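Local coordinates for protein cellulase (Xanthomonas axonopodis pv. citri, PDB 4W7W) that probably hydrolyses the beta-1,4-glucosidic bonds of cellulose as a glycoside hydrolase family 5 enzyme, and binds cello-oligosaccharide in its cleft, at residues 191-199 against 247-257. Sequence-based numbering, arbitrary orientation.
Sequences TGAHSWRST and KLQGFTSWLRE
Trp196 meets Phe251 and Trp254 through different parts of its indole. Trp196 CB comes 4.2 Å from Phe251 CD1, and the torsion that sets CG anti to the backbone N (chi1 -163°) carries the indole past the Phe251 ring edge. Phe251 CD1 stands over one indole face, 3.5 Å from Trp196 CD2, a T-shaped pair with planes at 77°. Further along, Trp196 NE1 turns onto the face of Trp254, 3.3 Å from Trp254 CD2, in a second edge-to-face pair; Trp196 CE2 and CZ2 return to Phe251 CE1. Trp254 NE1 hydrogen-bonds to Glu210 OE2. In this (beta/alpha)8 barrel the cluster joins the loop after strand 183-186 to helix 243-258, and the same loop carries His194, which touches a bound glucose unit. Where the helix kinks, a water donates to Ala193 O and Lys247 O and accepts from Phe251 N (2.9 Å), supplying the amide with a partner the preceding turn does not provide. On the exposed side, Arg197 grips Glu257 end-on in a salt bridge of two hydrogen bonds, Arg197 NH1 to Glu257 OE1 (3.0 Å) and NH2 to OE2 (2.9 Å). Arg197 NH2 also donates to Gly250 O (3.2 Å, 159° at the hydrogen), while Ser253 OG donates to Glu257 OE2 on its anti side, giving that oxygen two donors.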
loop_
_atom_site.group_PDB
_atom_site.type_symbol
_atom_site.label_atom_id
_atom_site.label_comp_id
_atom_site.label_asym_id
_atom_site.label_seq_id
_atom_site.Cartn_x
_atom_site.Cartn_y
_atom_site.Cartn_z
ATOM N N THR A 191 6.020 2.626 8.054
ATOM C CA THR A 191 6.613 1.535 7.306
ATOM C C THR A 191 7.678 1.981 6.303
ATOM O O THR A 191 7.820 1.441 5.216
ATOM C CB THR A 191 5.511 0.593 6.743
ATOM O OG1 THR A 191 6.069 -0.707 6.624
ATOM C CG2 THR A 191 4.824 1.040 5.435
ATOM N N GLY A 192 8.491 2.947 6.703
ATOM C CA GLY A 192 9.532 3.435 5.807
ATOM C C GLY A 192 10.601 2.386 5.569
ATOM O O GLY A 192 11.115 1.783 6.505
ATOM N N ALA A 193 11.011 2.202 4.316
ATOM C CA ALA A 193 12.115 1.279 4.065
ATOM C C ALA A 193 13.382 1.771 4.751
ATOM O O ALA A 193 14.124 1.005 5.350
ATOM C CB ALA A 193 12.365 1.107 2.579
ATOM N N HIS A 194 13.626 3.067 4.629
ATOM C CA HIS A 194 14.842 3.685 5.142
ATOM C C HIS A 194 15.106 3.436 6.624
ATOM O O HIS A 194 16.260 3.333 7.020
ATOM C CB HIS A 194 14.829 5.200 4.861
ATOM C CG HIS A 194 13.702 5.922 5.525
ATOM N ND1 HIS A 194 13.843 6.554 6.740
ATOM C CD2 HIS A 194 12.388 6.029 5.195
ATOM C CE1 HIS A 194 12.678 7.049 7.113
ATOM N NE2 HIS A 194 11.784 6.759 6.183
ATOM N N SER A 195 14.044 3.394 7.428
ATOM C CA SER A 195 14.153 3.327 8.871
ATOM C C SER A 195 13.876 1.936 9.415
ATOM O O SER A 195 13.757 1.755 10.636
ATOM C CB SER A 195 13.193 4.314 9.493
ATOM O OG SER A 195 11.892 4.037 9.010
ATOM N N TRP A 196 13.800 0.937 8.538
ATOM C CA TRP A 196 13.389 -0.407 8.922
ATOM C C TRP A 196 14.227 -0.974 10.064
ATOM O O TRP A 196 13.701 -1.708 10.914
ATOM C CB TRP A 196 13.476 -1.334 7.713
ATOM C CG TRP A 196 12.728 -2.609 7.853
ATOM C CD1 TRP A 196 13.233 -3.842 8.070
ATOM C CD2 TRP A 196 11.309 -2.760 7.758
ATOM N NE1 TRP A 196 12.226 -4.761 8.119
ATOM C CE2 TRP A 196 11.030 -4.130 7.925
ATOM C CE3 TRP A 196 10.251 -1.877 7.510
ATOM C CZ2 TRP A 196 9.743 -4.646 7.846
ATOM C CZ3 TRP A 196 8.977 -2.387 7.439
ATOM C CH2 TRP A 196 8.735 -3.767 7.605
ATOM N N ARG A 197 15.525 -0.663 10.049
ATOM C CA ARG A 197 16.476 -1.264 10.964
ATOM C C ARG A 197 16.860 -0.323 12.102
ATOM O O ARG A 197 17.711 -0.675 12.933
ATOM C CB ARG A 197 17.715 -1.746 10.209
ATOM C CG ARG A 197 17.374 -2.674 9.045
ATOM C CD ARG A 197 18.585 -3.221 8.298
ATOM N NE ARG A 197 19.089 -4.364 9.015
ATOM C CZ ARG A 197 19.404 -5.547 8.506
ATOM N NH1 ARG A 197 19.868 -6.458 9.328
ATOM N NH2 ARG A 197 19.341 -5.845 7.240
ATOM N N SER A 198 16.211 0.829 12.201
ATOM C CA SER A 198 16.618 1.832 13.191
ATOM C C SER A 198 16.258 1.410 14.605
ATOM O O SER A 198 15.106 1.051 14.882
ATOM C CB SER A 198 15.912 3.149 12.926
ATOM O OG SER A 198 16.229 4.097 13.937
ATOM N N THR A 199 17.232 1.535 15.513
ATOM C CA THR A 199 17.014 1.246 16.920
ATOM C C THR A 199 17.153 2.491 17.775
ATOM O O THR A 199 17.189 2.389 18.996
ATOM C CB THR A 199 17.991 0.177 17.423
ATOM O OG1 THR A 199 19.336 0.613 17.217
ATOM C CG2 THR A 199 17.775 -1.115 16.705
ATOM N N LYS A 247 18.246 4.014 0.056
ATOM C CA LYS A 247 17.349 3.822 1.176
ATOM C C LYS A 247 16.631 2.483 1.152
ATOM O O LYS A 247 16.101 2.064 2.187
ATOM C CB LYS A 247 16.346 4.972 1.246
ATOM C CG LYS A 247 16.967 6.331 1.554
ATOM C CD LYS A 247 17.819 6.347 2.811
ATOM C CE LYS A 247 18.524 7.668 2.984
ATOM N NZ LYS A 247 19.354 7.695 4.225
ATOM N N LEU A 248 16.631 1.791 0.020
ATOM C CA LEU A 248 16.064 0.443 -0.055
ATOM C C LEU A 248 17.029 -0.654 0.371
ATOM O O LEU A 248 16.594 -1.773 0.620
ATOM C CB LEU A 248 15.599 0.147 -1.481
ATOM C CG LEU A 248 14.471 1.032 -2.041
ATOM C CD1 LEU A 248 14.071 0.524 -3.407
ATOM C CD2 LEU A 248 13.259 1.071 -1.122
ATOM N N GLN A 249 18.327 -0.364 0.457
ATOM C CA GLN A 249 19.317 -1.427 0.636
ATOM C C GLN A 249 19.162 -2.192 1.950
ATOM O O GLN A 249 19.258 -3.414 1.956
ATOM C CB GLN A 249 20.755 -0.896 0.527
ATOM C CG GLN A 249 21.118 -0.517 -0.879
ATOM C CD GLN A 249 22.598 -0.284 -1.045
ATOM O OE1 GLN A 249 23.420 -0.795 -0.271
ATOM N NE2 GLN A 249 22.947 0.443 -2.063
ATOM N N GLY A 250 19.003 -1.488 3.072
ATOM C CA GLY A 250 18.931 -2.172 4.363
ATOM C C GLY A 250 17.725 -3.097 4.494
ATOM O O GLY A 250 17.837 -4.225 4.976
ATOM N N PHE A 251 16.582 -2.608 4.016
ATOM C CA PHE A 251 15.360 -3.391 3.965
ATOM C C PHE A 251 15.516 -4.588 3.043
ATOM O O PHE A 251 15.117 -5.701 3.408
ATOM C CB PHE A 251 14.206 -2.478 3.545
ATOM C CG PHE A 251 12.888 -3.177 3.386
ATOM C CD1 PHE A 251 12.177 -3.639 4.483
ATOM C CD2 PHE A 251 12.341 -3.374 2.130
ATOM C CE1 PHE A 251 10.952 -4.259 4.315
ATOM C CE2 PHE A 251 11.120 -4.000 1.963
ATOM C CZ PHE A 251 10.425 -4.431 3.064
ATOM N N THR A 252 16.105 -4.368 1.870
ATOM C CA THR A 252 16.331 -5.460 0.930
ATOM C C THR A 252 17.187 -6.551 1.570
ATOM O O THR A 252 16.894 -7.747 1.458
ATOM C CB THR A 252 16.993 -4.912 -0.345
ATOM O OG1 THR A 252 16.114 -3.965 -0.956
ATOM C CG2 THR A 252 17.317 -5.995 -1.342
ATOM N N SER A 253 18.240 -6.140 2.279
ATOM C CA SER A 253 19.087 -7.123 2.939
ATOM C C SER A 253 18.310 -7.891 4.012
ATOM O O SER A 253 18.460 -9.096 4.150
ATOM C CB SER A 253 20.320 -6.470 3.563
ATOM O OG SER A 253 21.269 -7.448 3.945
ATOM N N TRP A 254 17.492 -7.175 4.785
ATOM C CA TRP A 254 16.682 -7.815 5.821
ATOM C C TRP A 254 15.767 -8.878 5.215
ATOM O O TRP A 254 15.625 -9.970 5.761
ATOM C CB TRP A 254 15.885 -6.762 6.571
ATOM C CG TRP A 254 15.036 -7.326 7.652
ATOM C CD1 TRP A 254 15.431 -7.622 8.924
ATOM C CD2 TRP A 254 13.651 -7.686 7.567
ATOM N NE1 TRP A 254 14.375 -8.138 9.633
ATOM C CE2 TRP A 254 13.270 -8.174 8.827
ATOM C CE3 TRP A 254 12.691 -7.639 6.552
ATOM C CZ2 TRP A 254 11.974 -8.613 9.097
ATOM C CZ3 TRP A 254 11.406 -8.067 6.834
ATOM C CH2 TRP A 254 11.061 -8.540 8.091
ATOM N N LEU A 255 15.142 -8.560 4.082
ATOM C CA LEU A 255 14.314 -9.553 3.409
ATOM C C LEU A 255 15.135 -10.795 3.078
ATOM O O LEU A 255 14.721 -11.925 3.352
ATOM C CB LEU A 255 13.736 -8.987 2.109
ATOM C CG LEU A 255 12.774 -7.817 2.237
ATOM C CD1 LEU A 255 12.511 -7.243 0.845
ATOM C CD2 LEU A 255 11.487 -8.236 2.919
ATOM N N ARG A 256 16.305 -10.580 2.490
ATOM C CA ARG A 256 17.138 -11.688 2.075
ATOM C C ARG A 256 17.605 -12.519 3.280
ATOM O O ARG A 256 17.573 -13.755 3.232
ATOM C CB ARG A 256 18.302 -11.169 1.247
ATOM C CG ARG A 256 18.918 -12.199 0.337
ATOM C CD ARG A 256 19.910 -11.542 -0.602
ATOM N NE ARG A 256 19.251 -10.915 -1.743
ATOM C CZ ARG A 256 19.524 -9.719 -2.229
ATOM N NH1 ARG A 256 20.486 -8.958 -1.715
ATOM N NH2 ARG A 256 18.842 -9.294 -3.277
ATOM N N GLU A 257 18.010 -11.834 4.350
ATOM C CA GLU A 257 18.474 -12.489 5.582
ATOM C C GLU A 257 17.417 -13.400 6.180
ATOM O O GLU A 257 17.732 -14.445 6.731
ATOM C CB GLU A 257 18.850 -11.441 6.637
ATOM C CG GLU A 257 20.051 -10.597 6.277
ATOM C CD GLU A 257 20.058 -9.246 6.970
ATOM O OE1 GLU A 257 19.431 -9.126 8.048
ATOM O OE2 GLU A 257 20.670 -8.286 6.409
HETATM O O HOH W 1 16.557 0.236 4.253
#